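Local coordinates for putative DD-carboxypeptidase TP_0574 (Treponema pallidum, PDB 1O75), which shows zinc-dependent carboxypeptidase activity on synthetic depsipeptides, binds penicillin and may act as a D,D-carboxypeptidase on the peptidoglycan of the syphilis spirochaete, at residues Gly43-Asp51 with Ile298-Lys306; Thr391-Glu399 with Phe405-Val413. The protein carries 2 engineered substitutions. All coordinates share one frame; numbering follows the deposited sequence.

Contact 1 of 2, residues Gly43-Asp51 with Ile298-Lys306; sequences GDLDAGMFD and INYGFDRFK
Leu-45 CB touches the Phe-302 ring, 3.9 Å from CZ, the side chains crossing at about a right angle. Asp-46 offers Arg-304 its backbone carbonyl: NH1 and NH2 grip Asp-46 O end-on, each at 3.0 Å, and the oxygen lies in the guanidinium plane. Asp-46 CG lies opposite the backbone N (chi1 174°), which swings the carboxylate toward the guanidinium, OD1 making a long salt bridge to Arg-304 NH1 at 3.5 Å. Arg-304 NH2 forms its stronger salt bridge with Asp-283, and Asp-46 OD2 one with Lys-279, giving the buried guanidinium two acidic partners. Asp-46 centres an inverse gamma turn that presents the next residue to the ring: Ala-47 CA makes a CH-pi contact, 3.8 Å from the Phe-302 centroid, and its small CB sits close alongside CD1. Asn-299 CB covers the opposite face, its OD1 closing an Asx turn with Gly-301 N. This is loop-to-loop packing: the loop after helix 17-25 meets the one after strand 293-298, in sequence regions assigned to Tp47 domains a and C (an E-set family). Ala-47 O takes a nearly straight bond from Asp-303 N (2.8 Å, 169°). Gly-48 O receives Arg-304 N at 3.1 Å and, weakly, NH1. Met-49 folds back at chi2 and chi3, bringing its sulfur against Asp-303 CB. Phe-50 takes the aliphatic Arg-304 CD over one face, CE1 3.7 Å from Arg-304 CB.

Contact 2 of 2, residues Thr391-Glu399 with Phe405-Val413; sequences TPGTEYTVE and FGSVRAKVV
Glu-399 and Arg-409 meet through contrasting torsions: the glutamate sends CG away from its backbone N (chi1 176°), whereas the arginine tucks CG between N and the carbonyl carbon (chi1 54°) and bends again at chi3 (55°). The guanidinium edge thus faces Glu-399 OE1 in a salt bridge, through NH2, whose modelled distance is doubtfully short, and, weakly, NE at 3.3 Å. Glu-399 OE2 is held by Arg-401. On the same face Lys-411 lies beside Thr-397, pointing the same way, and NZ donates to Thr-397 OG1 at 3.3 Å, though its stronger partner is Asp-368 of the second subunit in the crystal dimer. The frame is an antiparallel beta hairpin, with strand 408-412 at the edge of a four-stranded sheet. Val-412 N to Tyr-396 O (2.8 Å) and Val-398 N to Ala-410 O (2.9 Å) are among its rungs. On the other face valines suit both the strand, being beta-branched, and the apolar packing: Val-398 CG2 touches Val-412 CG2 at 3.9 Å, and both side chains pack on Ile-341 of strand 340-344. Gly-393 takes the positive phi of the type II turn from Thr-391 to Thr-394, and Thr-391 N bonds to Tyr-396 OH at 2.8 Å.

From the N terminus, the chain passes helix 17-25 and reaches 43-51, the first half of contact 1. It then builds most of the large mixed sheet and several strands of the next two sheets before 298-306 returns, closing a loop of 246 residues. Strands 311-319 and 325-331 follow, and the chain enters the C-terminal strands, where contact 2 closes over only five intervening residues, as a hairpin, just before the end of the model. The two contacts therefore run in series, neither nested nor crossed. Their centres lie 28 Å apart and they do not touch. Contact 1 ties together loops far apart in sequence, whereas contact 2 is local, pairing neighbouring strands of one sheet.

Contact 1 of 2, residues Gly43-Asp51 with Ile298-Lys306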
loop_
_atom_site.group_PDB
_atom_site.type_symbol
_atom_site.label_atom_id
_atom_site.label_comp_id
_atom_site.label_asym_id
_atom_site.label_seq_id
_atom_site.Cartn_x
_atom_site.Cartn_y
_atom_site.Cartn_z
ATOM N N GLY B 43 17.535 4.287 14.972
ATOM C CA GLY B 43 16.754 4.114 16.184
ATOM C C GLY B 43 16.474 5.428 16.903
ATOM O O GLY B 43 15.528 5.520 17.686
ATOM N N ASP B 44 17.299 6.439 16.647
ATOM C CA ASP B 44 17.130 7.757 17.259
ATOM C C ASP B 44 15.986 8.528 16.615
ATOM O O ASP B 44 15.725 8.384 15.424
ATOM C CB ASP B 44 18.382 8.613 17.084
ATOM C CG ASP B 44 19.441 8.318 18.110
ATOM O OD1 ASP B 44 19.176 7.484 19.004
ATOM O OD2 ASP B 44 20.535 8.933 18.017
ATOM N N LEU B 45 15.312 9.352 17.407
ATOM C CA LEU B 45 14.250 10.183 16.876
ATOM C C LEU B 45 14.853 11.578 16.828
ATOM O O LEU B 45 15.807 11.858 17.552
ATOM C CB LEU B 45 13.036 10.156 17.802
ATOM C CG LEU B 45 12.384 8.783 17.939
ATOM C CD1 LEU B 45 11.211 8.850 18.900
ATOM C CD2 LEU B 45 11.945 8.290 16.554
ATOM N N ASP B 46 14.335 12.438 15.955
ATOM C CA ASP B 46 14.810 13.825 15.869
ATOM C C ASP B 46 13.899 14.525 16.880
ATOM O O ASP B 46 12.856 15.057 16.521
ATOM C CB ASP B 46 14.568 14.404 14.471
ATOM C CG ASP B 46 14.914 15.886 14.381
ATOM O OD1 ASP B 46 15.178 16.519 15.433
ATOM O OD2 ASP B 46 14.922 16.423 13.252
ATOM N N ALA B 47 14.306 14.522 18.142
ATOM C CA ALA B 47 13.491 15.086 19.208
ATOM C C ALA B 47 13.803 16.514 19.628
ATOM O O ALA B 47 13.300 16.975 20.647
ATOM C CB ALA B 47 13.566 14.159 20.426
ATOM N N GLY B 48 14.607 17.221 18.851
ATOM C CA GLY B 48 14.957 18.581 19.219
ATOM C C GLY B 48 14.083 19.664 18.631
ATOM O O GLY B 48 12.868 19.504 18.465
ATOM N N MET B 49 14.722 20.786 18.341
ATOM C CA MET B 49 14.059 21.934 17.763
ATOM C C MET B 49 14.135 21.901 16.235
ATOM O O MET B 49 13.762 20.892 15.638
ATOM C CB MET B 49 14.664 23.218 18.343
ATOM C CG MET B 49 14.324 23.410 19.854
ATOM S SD MET B 49 12.505 23.596 20.153
ATOM C CE MET B 49 12.242 25.239 19.472
ATOM N N PHE B 50 14.606 22.970 15.596
ATOM C CA PHE B 50 14.631 22.997 14.138
ATOM C C PHE B 50 15.969 22.889 13.407
ATOM O O PHE B 50 16.053 23.206 12.213
ATOM C CB PHE B 50 13.859 24.226 13.635
ATOM C CG PHE B 50 12.383 24.160 13.960
ATOM C CD1 PHE B 50 11.902 24.632 15.182
ATOM C CD2 PHE B 50 11.496 23.536 13.074
ATOM C CE1 PHE B 50 10.541 24.478 15.520
ATOM C CE2 PHE B 50 10.139 23.374 13.395
ATOM C CZ PHE B 50 9.663 23.844 14.616
ATOM N N ASP B 51 16.991 22.424 14.109
ATOM C CA ASP B 51 18.322 22.234 13.523
ATOM C C ASP B 51 18.233 21.175 12.434
ATOM O O ASP B 51 17.326 20.348 12.449
ATOM C CB ASP B 51 19.293 21.749 14.586
ATOM C CG ASP B 51 19.284 22.624 15.806
ATOM O OD1 ASP B 51 20.247 23.402 15.981
ATOM O OD2 ASP B 51 18.300 22.538 16.582
ATOM N N ILE B 298 3.205 13.329 15.282
ATOM C CA ILE B 298 3.695 14.168 16.355
ATOM C C ILE B 298 4.173 13.300 17.509
ATOM O O ILE B 298 3.672 12.199 17.716
ATOM C CB ILE B 298 2.578 15.130 16.845
ATOM C CG1 ILE B 298 3.157 16.184 17.791
ATOM C CG2 ILE B 298 1.451 14.333 17.557
ATOM C CD1 ILE B 298 2.113 17.232 18.219
ATOM N N ASN B 299 5.191 13.770 18.206
ATOM C CA ASN B 299 5.664 13.073 19.402
ATOM C C ASN B 299 5.631 14.166 20.455
ATOM O O ASN B 299 6.377 15.127 20.368
ATOM C CB ASN B 299 7.092 12.547 19.260
ATOM C CG ASN B 299 7.540 11.795 20.499
ATOM O OD1 ASN B 299 7.672 12.387 21.573
ATOM N ND2 ASN B 299 7.764 10.487 20.361
ATOM N N TYR B 300 4.761 14.013 21.448
ATOM C CA TYR B 300 4.602 15.052 22.468
ATOM C C TYR B 300 5.880 15.400 23.210
ATOM O O TYR B 300 5.987 16.467 23.804
ATOM C CB TYR B 300 3.513 14.630 23.458
ATOM C CG TYR B 300 2.212 14.261 22.771
ATOM C CD1 TYR B 300 1.523 13.093 23.117
ATOM C CD2 TYR B 300 1.666 15.085 21.767
ATOM C CE1 TYR B 300 0.325 12.747 22.489
ATOM C CE2 TYR B 300 0.466 14.754 21.136
ATOM C CZ TYR B 300 -0.199 13.583 21.504
ATOM O OH TYR B 300 -1.388 13.254 20.896
ATOM N N GLY B 301 6.863 14.504 23.159
ATOM C CA GLY B 301 8.108 14.756 23.869
ATOM C C GLY B 301 9.190 15.497 23.113
ATOM O O GLY B 301 10.238 15.777 23.683
ATOM N N PHE B 302 8.971 15.821 21.834
ATOM C CA PHE B 302 9.990 16.541 21.073
ATOM C C PHE B 302 10.022 17.985 21.532
ATOM O O PHE B 302 8.986 18.557 21.855
ATOM C CB PHE B 302 9.688 16.519 19.570
ATOM C CG PHE B 302 9.823 15.149 18.917
ATOM C CD1 PHE B 302 10.293 14.039 19.628
ATOM C CD2 PHE B 302 9.496 14.990 17.570
ATOM C CE1 PHE B 302 10.433 12.784 18.996
ATOM C CE2 PHE B 302 9.629 13.766 16.931
ATOM C CZ PHE B 302 10.101 12.649 17.645
ATOM N N ASP B 303 11.196 18.597 21.544
ATOM C CA ASP B 303 11.269 19.988 21.982
ATOM C C ASP B 303 10.421 20.933 21.141
ATOM O O ASP B 303 9.839 21.886 21.678
ATOM C CB ASP B 303 12.708 20.491 21.985
ATOM C CG ASP B 303 13.590 19.755 22.985
ATOM O OD1 ASP B 303 13.064 19.170 23.959
ATOM O OD2 ASP B 303 14.816 19.775 22.785
ATOM N N ARG B 304 10.340 20.689 19.825
ATOM C CA ARG B 304 9.551 21.582 18.985
ATOM C C ARG B 304 8.049 21.451 19.207
ATOM O O ARG B 304 7.275 22.228 18.647
ATOM C CB ARG B 304 9.883 21.384 17.497
ATOM C CG ARG B 304 9.595 19.986 16.904
ATOM C CD ARG B 304 10.151 19.903 15.434
ATOM N NE ARG B 304 10.092 18.529 14.925
ATOM C CZ ARG B 304 10.963 17.571 15.247
ATOM N NH1 ARG B 304 11.978 17.842 16.050
ATOM N NH2 ARG B 304 10.771 16.313 14.843
ATOM N N PHE B 305 7.642 20.466 19.999
ATOM C CA PHE B 305 6.225 20.245 20.321
ATOM C C PHE B 305 5.976 20.373 21.837
ATOM O O PHE B 305 4.975 19.894 22.364
ATOM C CB PHE B 305 5.762 18.856 19.832
ATOM C CG PHE B 305 5.909 18.668 18.338
ATOM C CD1 PHE B 305 5.450 19.643 17.469
ATOM C CD2 PHE B 305 6.520 17.524 17.811
ATOM C CE1 PHE B 305 5.600 19.497 16.073
ATOM C CE2 PHE B 305 6.676 17.355 16.416
ATOM C CZ PHE B 305 6.220 18.342 15.545
ATOM N N LYS B 306 6.897 21.033 22.521
ATOM C CA LYS B 306 6.797 21.197 23.967
ATOM C C LYS B 306 5.429 21.742 24.382
ATOM O O LYS B 306 5.015 22.792 23.908
ATOM C CB LYS B 306 7.897 22.150 24.458
ATOM C CG LYS B 306 7.954 22.248 25.975
ATOM C CD LYS B 306 9.009 23.244 26.459
ATOM C CE LYS B 306 8.863 23.461 27.966
ATOM N NZ LYS B 306 10.009 24.224 28.542
#

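Contact 2 of 2, residues Thr391-Glu399 with Phe405-Val413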
loop_
_atom_site.group_PDB
_atom_site.type_symbol
_atom_site.label_atom_id
_atom_site.label_comp_id
_atom_site.label_asym_id
_atom_site.label_seq_id
_atom_site.Cartn_x
_atom_site.Cartn_y
_atom_site.Cartn_z
ATOM N N THR B 391 -1.113 -20.661 16.535
ATOM C CA THR B 391 -0.047 -21.649 16.630
ATOM C C THR B 391 0.716 -21.535 17.948
ATOM O O THR B 391 1.449 -20.564 18.170
ATOM C CB THR B 391 0.967 -21.483 15.474
ATOM O OG1 THR B 391 0.282 -21.564 14.217
ATOM C CG2 THR B 391 2.035 -22.568 15.542
ATOM N N PRO B 392 0.549 -22.527 18.846
ATOM C CA PRO B 392 1.242 -22.511 20.137
ATOM C C PRO B 392 2.736 -22.274 19.940
ATOM O O PRO B 392 3.333 -22.769 18.981
ATOM C CB PRO B 392 0.930 -23.892 20.704
ATOM C CG PRO B 392 -0.473 -24.118 20.222
ATOM C CD PRO B 392 -0.393 -23.661 18.771
ATOM N N GLY B 393 3.327 -21.496 20.841
ATOM C CA GLY B 393 4.741 -21.194 20.738
ATOM C C GLY B 393 5.013 -20.003 19.835
ATOM O O GLY B 393 6.117 -19.458 19.842
ATOM N N THR B 394 4.013 -19.596 19.054
ATOM C CA THR B 394 4.175 -18.456 18.150
ATOM C C THR B 394 3.827 -17.142 18.844
ATOM O O THR B 394 2.827 -17.052 19.556
ATOM C CB THR B 394 3.276 -18.586 16.907
ATOM O OG1 THR B 394 3.569 -19.811 16.227
ATOM C CG2 THR B 394 3.511 -17.417 15.957
ATOM N N GLU B 395 4.661 -16.127 18.641
ATOM C CA GLU B 395 4.416 -14.820 19.240
ATOM C C GLU B 395 3.706 -13.920 18.234
ATOM O O GLU B 395 4.293 -13.501 17.232
ATOM C CB GLU B 395 5.729 -14.165 19.667
ATOM C CG GLU B 395 5.605 -12.671 19.917
ATOM C CD GLU B 395 6.950 -11.997 20.112
ATOM O OE1 GLU B 395 7.462 -11.995 21.252
ATOM O OE2 GLU B 395 7.504 -11.478 19.117
ATOM N N TYR B 396 2.437 -13.634 18.510
ATOM C CA TYR B 396 1.628 -12.779 17.650
ATOM C C TYR B 396 1.537 -11.359 18.197
ATOM O O TYR B 396 1.771 -11.111 19.385
ATOM C CB TYR B 396 0.203 -13.326 17.525
ATOM C CG TYR B 396 0.087 -14.686 16.884
ATOM C CD1 TYR B 396 0.298 -15.852 17.619
ATOM C CD2 TYR B 396 -0.258 -14.808 15.538
ATOM C CE1 TYR B 396 0.159 -17.118 17.025
ATOM C CE2 TYR B 396 -0.399 -16.057 14.938
ATOM C CZ TYR B 396 -0.192 -17.207 15.684
ATOM O OH TYR B 396 -0.360 -18.437 15.085
ATOM N N THR B 397 1.201 -10.424 17.318
ATOM C CA THR B 397 1.025 -9.039 17.721
ATOM C C THR B 397 -0.483 -8.871 17.812
ATOM O O THR B 397 -1.217 -9.332 16.925
ATOM C CB THR B 397 1.574 -8.053 16.666
ATOM O OG1 THR B 397 2.996 -8.202 16.565
ATOM C CG2 THR B 397 1.247 -6.608 17.056
ATOM N N VAL B 398 -0.939 -8.252 18.898
ATOM C CA VAL B 398 -2.359 -7.995 19.109
ATOM C C VAL B 398 -2.546 -6.499 19.299
ATOM O O VAL B 398 -2.027 -5.912 20.256
ATOM C CB VAL B 398 -2.912 -8.686 20.379
ATOM C CG1 VAL B 398 -4.420 -8.440 20.489
ATOM C CG2 VAL B 398 -2.621 -10.172 20.338
ATOM N N GLU B 399 -3.274 -5.876 18.380
ATOM C CA GLU B 399 -3.526 -4.453 18.500
ATOM C C GLU B 399 -4.944 -4.276 19.011
ATOM O O GLU B 399 -5.882 -4.887 18.497
ATOM C CB GLU B 399 -3.366 -3.738 17.156
ATOM C CG GLU B 399 -3.716 -2.255 17.251
ATOM C CD GLU B 399 -3.417 -1.483 15.986
ATOM O OE1 GLU B 399 -2.245 -1.472 15.564
ATOM O OE2 GLU B 399 -4.352 -0.881 15.421
ATOM N N PHE B 405 -9.540 5.909 23.810
ATOM C CA PHE B 405 -8.094 5.966 24.006
ATOM C C PHE B 405 -7.314 5.555 22.768
ATOM O O PHE B 405 -7.840 4.866 21.897
ATOM C CB PHE B 405 -7.662 5.044 25.152
ATOM C CG PHE B 405 -8.324 5.345 26.464
ATOM C CD1 PHE B 405 -9.559 4.789 26.776
ATOM C CD2 PHE B 405 -7.709 6.178 27.384
ATOM C CE1 PHE B 405 -10.176 5.058 28.000
ATOM C CE2 PHE B 405 -8.308 6.458 28.608
ATOM C CZ PHE B 405 -9.550 5.892 28.917
ATOM N N GLY B 406 -6.054 5.979 22.704
ATOM C CA GLY B 406 -5.203 5.608 21.590
ATOM C C GLY B 406 -5.070 4.097 21.599
ATOM O O GLY B 406 -5.171 3.470 22.648
ATOM N N SER B 407 -4.859 3.499 20.434
ATOM C CA SER B 407 -4.741 2.054 20.349
ATOM C C SER B 407 -3.512 1.544 21.101
ATOM O O SER B 407 -2.582 2.295 21.395
ATOM C CB SER B 407 -4.676 1.629 18.886
ATOM O OG SER B 407 -3.631 2.314 18.230
ATOM N N VAL B 408 -3.524 0.254 21.413
ATOM C CA VAL B 408 -2.418 -0.375 22.115
ATOM C C VAL B 408 -2.070 -1.680 21.424
ATOM O O VAL B 408 -2.955 -2.400 20.970
ATOM C CB VAL B 408 -2.796 -0.681 23.579
ATOM C CG1 VAL B 408 -1.820 -1.673 24.178
ATOM C CG2 VAL B 408 -2.784 0.600 24.393
ATOM N N ARG B 409 -0.783 -1.978 21.304
ATOM C CA ARG B 409 -0.408 -3.249 20.711
ATOM C C ARG B 409 0.576 -3.970 21.618
ATOM O O ARG B 409 1.452 -3.353 22.232
ATOM C CB ARG B 409 0.153 -3.082 19.294
ATOM C CG ARG B 409 1.288 -2.118 19.125
ATOM C CD ARG B 409 1.809 -2.212 17.692
ATOM N NE ARG B 409 0.763 -2.002 16.690
ATOM C CZ ARG B 409 0.942 -2.170 15.383
ATOM N NH1 ARG B 409 2.123 -2.556 14.914
ATOM N NH2 ARG B 409 -0.052 -1.950 14.538
ATOM N N ALA B 410 0.401 -5.281 21.721
ATOM C CA ALA B 410 1.249 -6.094 22.574
ATOM C C ALA B 410 1.675 -7.404 21.912
ATOM O O ALA B 410 1.067 -7.859 20.942
ATOM C CB ALA B 410 0.517 -6.387 23.878
ATOM N N LYS B 411 2.732 -7.998 22.455
ATOM C CA LYS B 411 3.254 -9.261 21.959
ATOM C C LYS B 411 2.671 -10.379 22.808
ATOM O O LYS B 411 2.783 -10.361 24.033
ATOM C CB LYS B 411 4.771 -9.283 22.073
ATOM C CG LYS B 411 5.460 -8.173 21.318
ATOM C CD LYS B 411 5.326 -8.355 19.823
ATOM C CE LYS B 411 6.109 -7.285 19.092
ATOM N NZ LYS B 411 6.016 -7.464 17.616
ATOM N N VAL B 412 2.042 -11.345 22.154
ATOM C CA VAL B 412 1.442 -12.475 22.849
ATOM C C VAL B 412 1.910 -13.780 22.205
ATOM O O VAL B 412 1.965 -13.891 20.981
ATOM C CB VAL B 412 -0.109 -12.404 22.789
ATOM C CG1 VAL B 412 -0.724 -13.625 23.451
ATOM C CG2 VAL B 412 -0.595 -11.136 23.470
ATOM N N VAL B 413 2.255 -14.760 23.036
ATOM C CA VAL B 413 2.707 -16.064 22.553
ATOM C C VAL B 413 1.567 -17.091 22.665
ATOM O O VAL B 413 1.234 -17.738 21.643
ATOM C CB VAL B 413 3.945 -16.551 23.359
ATOM C CG1 VAL B 413 4.361 -17.949 22.902
ATOM C CG2 VAL B 413 5.099 -15.569 23.179
#